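Local coordinates for DNA/RNA-binding protein Alba (Thermoplasma volcanium, PDB 4Z9E) that probably binds double-stranded DNA tightly but without sequence specificity and takes part in DNA compaction, at residues I6-K11 and I33-G38; K12-Y17 and V45-I50; Y61-L66 and S82-L87. One frame throughout, in Å; residues are numbered along the deposited sequence.

In the fold
From the N terminus, strand 6-8 leads into helix 14-25, and the chain returns as strand 31-37 alongside the first; contact 1 closes this beta-alpha-beta loop. Before it closes, residues 12-17 open contact 2, which is completed only at 45-50 on helix 41-55, so contacts 1 and 2 cross. Contact 3 follows in series as the hairpin of strands 60-69 and 80-88. Strand 31-37 lies beside strand 80-88, with Ile34 N bonded to Ile85 O, which joins contacts 1 and 3 in one sheet. Tyr17 of contact 2 reaches the backbone of contact 1 at Gly10, while Glu49 bonds to Tyr61 of contact 3.

Contact 1 of 3, residues I6-K11 and I33-G38; sequences IIFVGK and IIKARG
Val9 has CG1 anti to the backbone N (chi1 169°), which leaves CG2 anti to the carbonyl carbon, and Ile34, with CG1 beside the backbone N (chi1 -58°), turns CG2 anti to that N. The two methyl groups are thereby brought together across the strands: Val9 CG2 lies 3.5 Å from Ile34 CG2. They close one side of a parallel strand pair, the two strands of a beta-alpha-beta unit in which helix 14-25 makes the connection. Strands 6-8 and 33-37 run the same way, 26° apart, in register from Ile6 beside Ile33 to Phe8 beside Lys35.

Three backbone bonds hold the ladder. Ile7 gives its N to Ile33 O (2.8 Å) and takes Lys35 N on its own O (3.0 Å); Val9 N then reaches Lys35 O at 2.9 Å.

The ladder separates two different surfaces. Ile7, Ile34 and Val9 are buried beneath the helices: Ile7 and Val9 touch Tyr17 of helix 14-25, and Ile34 meets Ala44 and Ala48 of helix 41-55. The other surface, with Ile6, Phe8, Ile33 and Lys35, is more open. There Ile6 and Ile33 lie side by side and point the same way, with Ile6 CG1 3.9 Å from Ile33 CB. Lys35 bends repeatedly along its chain and carries NZ away from strand 6-8 to a salt bridge with Glu69, leaving its aliphatic part beside Phe8. The Phe8 ring takes Ile6 CG2 on one face, offset toward the rim, while Lys35 CG approaches the ring obliquely, 4.2 Å from Phe8 CE1.

Contact 2 of 3, residues K12-Y17 and V45-I50; sequences KPTMNY and VDVAEI
The Tyr17 ring receives Val47 CG2 obliquely, and the closer touch is at the root of the ring, where Tyr17 CB lies 3.6 Å from Val47 CG2. At the far end of the ring, Tyr17 OH accepts a bent bond from Lys12 N (3.2 Å) and probably another from Gly10 N, so the phenol helps to hold the turn before its own helix. The second flat group, the Asn16 amide, has Pro13 O almost in its plane, 3.1 Å from Asn16 ND2; Asn16 N reaches the same oxygen from the same face.

Between the helices the contact is apolar. Thr14 sends its methyl across: OG1 stands beside the backbone N (chi1 -61°), which puts CG2 anti to it, and Thr14 CG2 sits 3.8 Å from both Val47 CG2 and Ile50 CD1. Met15 begins by pointing away, but its bent chain brings SD back to 4.2 Å from Ile50 CG2.

This contact joins the first turn of helix 14-25 to the middle of helix 41-55. Both helices pack on the same face of the sheet, and Lys43 of helix 41-55 adds a polar tie, its NZ bonding to Lys12 O just ahead of helix 14-25.

Contact 3 of 3, residues Y61-L66 and S82-L87; sequences YEEIRL and SIEITL
Tyr61, Leu87 and Ile85 pack closely at the end of this antiparallel beta hairpin away from its loop. Tyr61 CD1 is 3.5 Å from Leu87 CD2, and Ile85 CG2 comes to the edge of the same ring, 3.7 Å from Tyr61 CD1. Further along this face, Ile83 holds CG1 anti to its backbone N (chi1 -172°), which extends the branch along the face to two neighbours: Ile83 CG1 packs on Leu66 CD2 at 3.6 Å, and Ile83 CD1 on Ile64 CG2 at 3.8 Å. Between the strands, Arg65 and Glu84 form a hydrogen-bonded pair, N to O both ways.

The other face is polar and looser, with Glu63 and Arg65 exposed to solvent and Glu84 partly so. Arg65 NH2 lies 3.2 Å from Glu84 OE1, but the guanidinium and carboxylate planes stand 74° apart and no N-H points at the oxygen, so the attraction is one of charge alone; Arg65 also has a salt bridge to Asp67 through NH1. Glu63 OE2 comes within 3.8 Å of Glu84 OE2, a like-charge approach that the nearby arginine probably eases. A water 2.7 Å from Thr86 OG1 also lies within bonding distance of Glu63 O and OE2.

Strand 80-88 runs between strands 60-69 and 31-37. On the apolar face Tyr61 packs on Ala48 and Arg52 of helix 41-55 and bonds to Glu49, while Ile64 and Ile85 meet Leu66 of the second subunit.

Contact 1 of 3, residues I6-K11 and I33-G38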
loop_
_atom_site.group_PDB
_atom_site.type_symbol
_atom_site.label_atom_id
_atom_site.label_comp_id
_atom_site.label_asym_id
_atom_site.label_seq_id
_atom_site.Cartn_x
_atom_site.Cartn_y
_atom_site.Cartn_z
ATOM N N ILE A 6 14.331 11.078 -2.119
ATOM C CA ILE A 6 13.170 10.332 -2.538
ATOM C C ILE A 6 13.600 9.137 -3.373
ATOM O O ILE A 6 14.423 9.257 -4.282
ATOM C CB ILE A 6 12.185 11.231 -3.303
ATOM C CG1 ILE A 6 11.625 12.293 -2.346
ATOM C CG2 ILE A 6 11.065 10.393 -3.923
ATOM C CD1 ILE A 6 10.657 13.276 -2.975
ATOM N N ILE A 7 13.048 7.976 -3.035
ATOM C CA ILE A 7 13.371 6.753 -3.738
ATOM C C ILE A 7 12.158 6.302 -4.551
ATOM O O ILE A 7 11.142 5.885 -3.990
ATOM C CB ILE A 7 13.898 5.690 -2.739
ATOM C CG1 ILE A 7 15.254 6.153 -2.192
ATOM C CG2 ILE A 7 14.060 4.323 -3.394
ATOM C CD1 ILE A 7 15.543 5.743 -0.766
ATOM N N PHE A 8 12.257 6.436 -5.875
ATOM C CA PHE A 8 11.206 5.964 -6.765
ATOM C C PHE A 8 11.389 4.485 -7.018
ATOM O O PHE A 8 12.338 4.075 -7.683
ATOM C CB PHE A 8 11.215 6.724 -8.082
ATOM C CG PHE A 8 10.826 8.165 -7.942
ATOM C CD1 PHE A 8 9.477 8.539 -7.978
ATOM C CD2 PHE A 8 11.801 9.156 -7.743
ATOM C CE1 PHE A 8 9.108 9.868 -7.835
ATOM C CE2 PHE A 8 11.438 10.491 -7.592
ATOM C CZ PHE A 8 10.089 10.843 -7.642
ATOM N N VAL A 9 10.471 3.675 -6.503
ATOM C CA VAL A 9 10.635 2.248 -6.629
ATOM C C VAL A 9 10.099 1.805 -7.960
ATOM O O VAL A 9 8.930 1.966 -8.222
ATOM C CB VAL A 9 9.965 1.493 -5.476
ATOM C CG1 VAL A 9 9.922 0.004 -5.771
ATOM C CG2 VAL A 9 10.730 1.780 -4.197
ATOM N N GLY A 10 10.976 1.244 -8.789
ATOM C CA GLY A 10 10.611 0.741 -10.114
ATOM C C GLY A 10 10.934 -0.732 -10.330
ATOM O O GLY A 10 10.609 -1.593 -9.488
ATOM N N LYS A 11 11.589 -1.026 -11.454
ATOM C CA LYS A 11 11.701 -2.412 -11.923
ATOM C C LYS A 11 12.937 -3.196 -11.465
ATOM O O LYS A 11 12.952 -4.419 -11.603
ATOM C CB LYS A 11 11.501 -2.511 -13.454
ATOM C CG LYS A 11 10.048 -2.316 -13.921
ATOM C CD LYS A 11 9.020 -3.163 -13.143
ATOM C CE LYS A 11 7.573 -2.703 -13.349
ATOM N NZ LYS A 11 7.293 -1.305 -12.880
ATOM N N ILE A 33 11.694 9.029 1.925
ATOM C CA ILE A 33 10.436 8.855 1.238
ATOM C C ILE A 33 10.567 7.760 0.192
ATOM O O ILE A 33 11.377 7.859 -0.733
ATOM C CB ILE A 33 10.055 10.124 0.445
ATOM C CG1 ILE A 33 10.057 11.390 1.328
ATOM C CG2 ILE A 33 8.758 9.902 -0.333
ATOM C CD1 ILE A 33 8.828 11.594 2.192
ATOM N N ILE A 34 9.730 6.742 0.301
ATOM C CA ILE A 34 9.642 5.741 -0.742
ATOM C C ILE A 34 8.334 5.963 -1.506
ATOM O O ILE A 34 7.270 6.107 -0.895
ATOM C CB ILE A 34 9.658 4.327 -0.133
ATOM C CG1 ILE A 34 10.932 4.127 0.692
ATOM C CG2 ILE A 34 9.517 3.277 -1.223
ATOM C CD1 ILE A 34 10.798 3.092 1.791
ATOM N N LYS A 35 8.413 5.954 -2.831
ATOM C CA LYS A 35 7.281 6.282 -3.692
ATOM C C LYS A 35 7.138 5.258 -4.806
ATOM O O LYS A 35 8.119 4.891 -5.425
ATOM C CB LYS A 35 7.464 7.691 -4.284
ATOM C CG LYS A 35 6.309 8.184 -5.149
ATOM C CD LYS A 35 5.214 8.907 -4.350
ATOM C CE LYS A 35 3.803 8.610 -4.882
ATOM N NZ LYS A 35 3.675 8.676 -6.372
ATOM N N ALA A 36 5.913 4.794 -5.055
ATOM C CA ALA A 36 5.637 3.867 -6.142
ATOM C C ALA A 36 4.210 4.021 -6.680
ATOM O O ALA A 36 3.337 4.534 -5.985
ATOM C CB ALA A 36 5.853 2.429 -5.670
ATOM N N ARG A 37 3.975 3.513 -7.889
ATOM C CA ARG A 37 2.702 3.603 -8.579
ATOM C C ARG A 37 2.313 2.242 -9.142
ATOM O O ARG A 37 3.173 1.458 -9.562
ATOM C CB ARG A 37 2.812 4.547 -9.787
ATOM C CG ARG A 37 3.250 5.968 -9.519
ATOM C CD ARG A 37 2.790 6.807 -10.701
ATOM N NE ARG A 37 3.812 7.712 -11.201
ATOM C CZ ARG A 37 4.829 7.339 -11.978
ATOM N NH1 ARG A 37 4.972 6.066 -12.330
ATOM N NH2 ARG A 37 5.713 8.242 -12.399
ATOM N N GLY A 38 1.005 1.993 -9.206
ATOM C CA GLY A 38 0.479 0.802 -9.851
ATOM C C GLY A 38 0.905 -0.497 -9.184
ATOM O O GLY A 38 0.861 -0.624 -7.974
#

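Contact 2 of 3, residues K12-Y17 and V45-I50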
loop_
_atom_site.group_PDB
_atom_site.type_symbol
_atom_site.label_atom_id
_atom_site.label_comp_id
_atom_site.label_asym_id
_atom_site.label_seq_id
_atom_site.Cartn_x
_atom_site.Cartn_y
_atom_site.Cartn_z
ATOM N N LYS A 12 13.952 -2.508 -10.926
ATOM C CA LYS A 12 15.155 -3.171 -10.380
ATOM C C LYS A 12 14.849 -4.169 -9.235
ATOM O O LYS A 12 13.786 -4.106 -8.617
ATOM C CB LYS A 12 16.139 -2.121 -9.876
ATOM C CG LYS A 12 16.674 -1.208 -10.961
ATOM C CD LYS A 12 17.593 -0.163 -10.361
ATOM C CE LYS A 12 18.097 0.781 -11.441
ATOM N NZ LYS A 12 19.100 1.708 -10.859
ATOM N N PRO A 13 15.758 -5.121 -8.972
ATOM C CA PRO A 13 15.520 -5.986 -7.818
ATOM C C PRO A 13 15.391 -5.228 -6.506
ATOM O O PRO A 13 16.053 -4.211 -6.290
ATOM C CB PRO A 13 16.750 -6.893 -7.827
ATOM C CG PRO A 13 16.983 -7.096 -9.294
ATOM C CD PRO A 13 16.781 -5.707 -9.862
ATOM N N THR A 14 14.510 -5.743 -5.659
ATOM C CA THR A 14 14.070 -5.073 -4.454
ATOM C C THR A 14 15.230 -4.564 -3.582
ATOM O O THR A 14 15.159 -3.442 -3.019
ATOM C CB THR A 14 13.125 -6.032 -3.686
ATOM O OG1 THR A 14 12.012 -6.315 -4.534
ATOM C CG2 THR A 14 12.587 -5.430 -2.404
ATOM N N MET A 15 16.295 -5.366 -3.495
ATOM C CA MET A 15 17.400 -5.062 -2.594
ATOM C C MET A 15 18.155 -3.803 -3.012
ATOM O O MET A 15 18.694 -3.115 -2.157
ATOM C CB MET A 15 18.338 -6.242 -2.454
ATOM C CG MET A 15 17.707 -7.438 -1.740
ATOM S SD MET A 15 17.141 -7.051 -0.077
ATOM C CE MET A 15 17.235 -8.665 0.694
ATOM N N ASN A 16 18.167 -3.484 -4.305
ATOM C CA ASN A 16 18.689 -2.177 -4.747
ATOM C C ASN A 16 18.056 -1.034 -4.005
ATOM O O ASN A 16 18.739 -0.115 -3.550
ATOM C CB ASN A 16 18.494 -1.956 -6.254
ATOM C CG ASN A 16 19.390 -2.830 -7.062
ATOM O OD1 ASN A 16 20.547 -2.484 -7.297
ATOM N ND2 ASN A 16 18.907 -4.007 -7.412
ATOM N N TYR A 17 16.735 -1.106 -3.872
ATOM C CA TYR A 17 16.010 -0.034 -3.232
ATOM C C TYR A 17 16.243 -0.048 -1.736
ATOM O O TYR A 17 16.327 1.006 -1.113
ATOM C CB TYR A 17 14.543 -0.088 -3.625
ATOM C CG TYR A 17 14.341 0.023 -5.129
ATOM C CD1 TYR A 17 14.619 1.214 -5.810
ATOM C CD2 TYR A 17 13.883 -1.062 -5.870
ATOM C CE1 TYR A 17 14.450 1.307 -7.196
ATOM C CE2 TYR A 17 13.705 -0.978 -7.253
ATOM C CZ TYR A 17 13.978 0.202 -7.908
ATOM O OH TYR A 17 13.769 0.256 -9.278
ATOM N N VAL A 45 6.145 -1.528 -0.508
ATOM C CA VAL A 45 5.855 -2.058 0.835
ATOM C C VAL A 45 6.921 -3.061 1.260
ATOM O O VAL A 45 7.461 -2.938 2.355
ATOM C CB VAL A 45 4.442 -2.683 0.949
ATOM C CG1 VAL A 45 4.217 -3.255 2.348
ATOM C CG2 VAL A 45 3.371 -1.625 0.684
ATOM N N ASP A 46 7.240 -4.022 0.393
ATOM C CA ASP A 46 8.395 -4.914 0.606
ATOM C C ASP A 46 9.690 -4.173 0.983
ATOM O O ASP A 46 10.356 -4.544 1.973
ATOM C CB ASP A 46 8.683 -5.798 -0.627
ATOM C CG ASP A 46 7.553 -6.786 -0.960
ATOM O OD1 ASP A 46 6.642 -7.059 -0.125
ATOM O OD2 ASP A 46 7.592 -7.311 -2.102
ATOM N N VAL A 47 10.062 -3.156 0.191
ATOM C CA VAL A 47 11.288 -2.408 0.433
ATOM C C VAL A 47 11.303 -1.885 1.846
ATOM O O VAL A 47 12.276 -2.069 2.557
ATOM C CB VAL A 47 11.486 -1.240 -0.557
ATOM C CG1 VAL A 47 12.524 -0.250 -0.047
ATOM C CG2 VAL A 47 11.869 -1.775 -1.925
ATOM N N ALA A 48 10.215 -1.258 2.261
ATOM C CA ALA A 48 10.135 -0.703 3.614
ATOM C C ALA A 48 10.097 -1.767 4.686
ATOM O O ALA A 48 10.564 -1.537 5.790
ATOM C CB ALA A 48 8.926 0.222 3.773
ATOM N N GLU A 49 9.503 -2.911 4.393
ATOM C CA GLU A 49 9.386 -3.930 5.424
ATOM C C GLU A 49 10.692 -4.696 5.621
ATOM O O GLU A 49 11.073 -5.010 6.742
ATOM C CB GLU A 49 8.221 -4.863 5.137
ATOM C CG GLU A 49 6.897 -4.235 5.518
ATOM C CD GLU A 49 6.640 -4.346 7.010
ATOM O OE1 GLU A 49 6.630 -5.481 7.509
ATOM O OE2 GLU A 49 6.462 -3.322 7.706
ATOM N N ILE A 50 11.396 -4.953 4.531
ATOM C CA ILE A 50 12.695 -5.601 4.620
ATOM C C ILE A 50 13.654 -4.703 5.378
ATOM O O ILE A 50 14.394 -5.150 6.271
ATOM C CB ILE A 50 13.266 -5.885 3.219
ATOM C CG1 ILE A 50 12.499 -7.016 2.577
ATOM C CG2 ILE A 50 14.726 -6.266 3.292
ATOM C CD1 ILE A 50 12.643 -7.038 1.076
#

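Contact 3 of 3, residues Y61-L66 and S82-L87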
loop_
_atom_site.group_PDB
_atom_site.type_symbol
_atom_site.label_atom_id
_atom_site.label_comp_id
_atom_site.label_asym_id
_atom_site.label_seq_id
_atom_site.Cartn_x
_atom_site.Cartn_y
_atom_site.Cartn_z
ATOM N N TYR A 61 7.505 4.045 10.819
ATOM C CA TYR A 61 6.676 4.693 9.802
ATOM C C TYR A 61 6.290 6.082 10.287
ATOM O O TYR A 61 5.595 6.211 11.278
ATOM C CB TYR A 61 5.427 3.850 9.493
ATOM C CG TYR A 61 5.748 2.572 8.752
ATOM C CD1 TYR A 61 6.340 2.614 7.507
ATOM C CD2 TYR A 61 5.492 1.326 9.318
ATOM C CE1 TYR A 61 6.665 1.463 6.830
ATOM C CE2 TYR A 61 5.810 0.159 8.648
ATOM C CZ TYR A 61 6.398 0.233 7.396
ATOM O OH TYR A 61 6.735 -0.908 6.689
ATOM N N GLU A 62 6.763 7.127 9.624
ATOM C CA GLU A 62 6.309 8.468 10.006
ATOM C C GLU A 62 4.922 8.738 9.456
ATOM O O GLU A 62 4.045 9.166 10.190
ATOM C CB GLU A 62 7.281 9.576 9.588
ATOM C CG GLU A 62 8.424 9.832 10.569
ATOM C CD GLU A 62 7.997 10.378 11.939
ATOM O OE1 GLU A 62 8.724 10.118 12.940
ATOM O OE2 GLU A 62 6.948 11.072 12.026
ATOM N N GLU A 63 4.739 8.495 8.160
ATOM C CA GLU A 63 3.414 8.519 7.525
ATOM C C GLU A 63 3.329 7.727 6.201
ATOM O O GLU A 63 4.331 7.513 5.486
ATOM C CB GLU A 63 2.914 9.953 7.324
ATOM C CG GLU A 63 3.685 10.751 6.282
ATOM C CD GLU A 63 2.833 11.816 5.600
ATOM O OE1 GLU A 63 1.943 12.396 6.263
ATOM O OE2 GLU A 63 3.053 12.083 4.391
ATOM N N ILE A 64 2.115 7.286 5.894
ATOM C CA ILE A 64 1.823 6.609 4.649
ATOM C C ILE A 64 0.693 7.364 3.947
ATOM O O ILE A 64 -0.366 7.560 4.536
ATOM C CB ILE A 64 1.414 5.147 4.912
ATOM C CG1 ILE A 64 2.529 4.408 5.641
ATOM C CG2 ILE A 64 1.122 4.437 3.605
ATOM C CD1 ILE A 64 2.056 3.335 6.599
ATOM N N ARG A 65 0.924 7.812 2.712
ATOM C CA ARG A 65 -0.129 8.467 1.921
ATOM C C ARG A 65 -0.531 7.628 0.716
ATOM O O ARG A 65 0.331 7.138 -0.044
ATOM C CB ARG A 65 0.305 9.864 1.461
ATOM C CG ARG A 65 0.435 10.865 2.604
ATOM C CD ARG A 65 -0.043 12.275 2.238
ATOM N NE ARG A 65 0.880 12.988 1.344
ATOM C CZ ARG A 65 0.714 13.145 0.027
ATOM N NH1 ARG A 65 -0.357 12.649 -0.590
ATOM N NH2 ARG A 65 1.629 13.813 -0.678
ATOM N N LEU A 66 -1.835 7.455 0.533
ATOM C CA LEU A 66 -2.338 6.840 -0.675
ATOM C C LEU A 66 -3.027 7.887 -1.541
ATOM O O LEU A 66 -3.800 8.679 -1.021
ATOM C CB LEU A 66 -3.301 5.715 -0.341
ATOM C CG LEU A 66 -2.725 4.589 0.521
ATOM C CD1 LEU A 66 -3.752 3.507 0.838
ATOM C CD2 LEU A 66 -1.553 3.948 -0.181
ATOM N N SER A 82 -1.090 5.405 -6.144
ATOM C CA SER A 82 0.261 5.694 -5.735
ATOM C C SER A 82 0.403 5.640 -4.206
ATOM O O SER A 82 -0.572 5.868 -3.462
ATOM C CB SER A 82 0.705 7.049 -6.295
ATOM O OG SER A 82 0.549 8.056 -5.326
ATOM N N ILE A 83 1.609 5.327 -3.743
ATOM C CA ILE A 83 1.891 5.305 -2.313
ATOM C C ILE A 83 3.155 6.104 -2.086
ATOM O O ILE A 83 4.049 6.129 -2.930
ATOM C CB ILE A 83 1.990 3.877 -1.733
ATOM C CG1 ILE A 83 2.091 3.906 -0.209
ATOM C CG2 ILE A 83 3.193 3.158 -2.293
ATOM C CD1 ILE A 83 1.964 2.545 0.459
ATOM N N GLU A 84 3.180 6.789 -0.951
ATOM C CA GLU A 84 4.337 7.501 -0.478
ATOM C C GLU A 84 4.491 7.045 0.962
ATOM O O GLU A 84 3.564 7.216 1.768
ATOM C CB GLU A 84 4.086 9.001 -0.571
ATOM C CG GLU A 84 5.159 9.904 0.004
ATOM C CD GLU A 84 4.739 11.379 0.020
ATOM O OE1 GLU A 84 4.179 11.867 -1.000
ATOM O OE2 GLU A 84 4.964 12.060 1.053
ATOM N N ILE A 85 5.632 6.415 1.260
ATOM C CA ILE A 85 5.971 5.932 2.616
ATOM C C ILE A 85 7.161 6.717 3.178
ATOM O O ILE A 85 8.254 6.738 2.582
ATOM C CB ILE A 85 6.317 4.420 2.637
ATOM C CG1 ILE A 85 5.233 3.585 1.965
ATOM C CG2 ILE A 85 6.508 3.915 4.056
ATOM C CD1 ILE A 85 5.712 2.209 1.541
ATOM N N THR A 86 6.942 7.357 4.325
ATOM C CA THR A 86 7.981 8.124 5.008
ATOM C C THR A 86 8.563 7.329 6.167
ATOM O O THR A 86 7.836 6.952 7.070
ATOM C CB THR A 86 7.423 9.458 5.567
ATOM O OG1 THR A 86 6.849 10.198 4.496
ATOM C CG2 THR A 86 8.514 10.303 6.213
ATOM N N LEU A 87 9.876 7.122 6.156
ATOM C CA LEU A 87 10.559 6.492 7.279
ATOM C C LEU A 87 11.449 7.461 8.056
ATOM O O LEU A 87 11.984 8.435 7.484
ATOM C CB LEU A 87 11.408 5.339 6.761
ATOM C CG LEU A 87 10.713 4.219 5.981
ATOM C CD1 LEU A 87 11.736 3.203 5.481
ATOM C CD2 LEU A 87 9.675 3.533 6.861
HETATM O O HOH W 1 4.490 9.647 3.345
HETATM O O HOH W 2 0.687 8.808 -2.793
#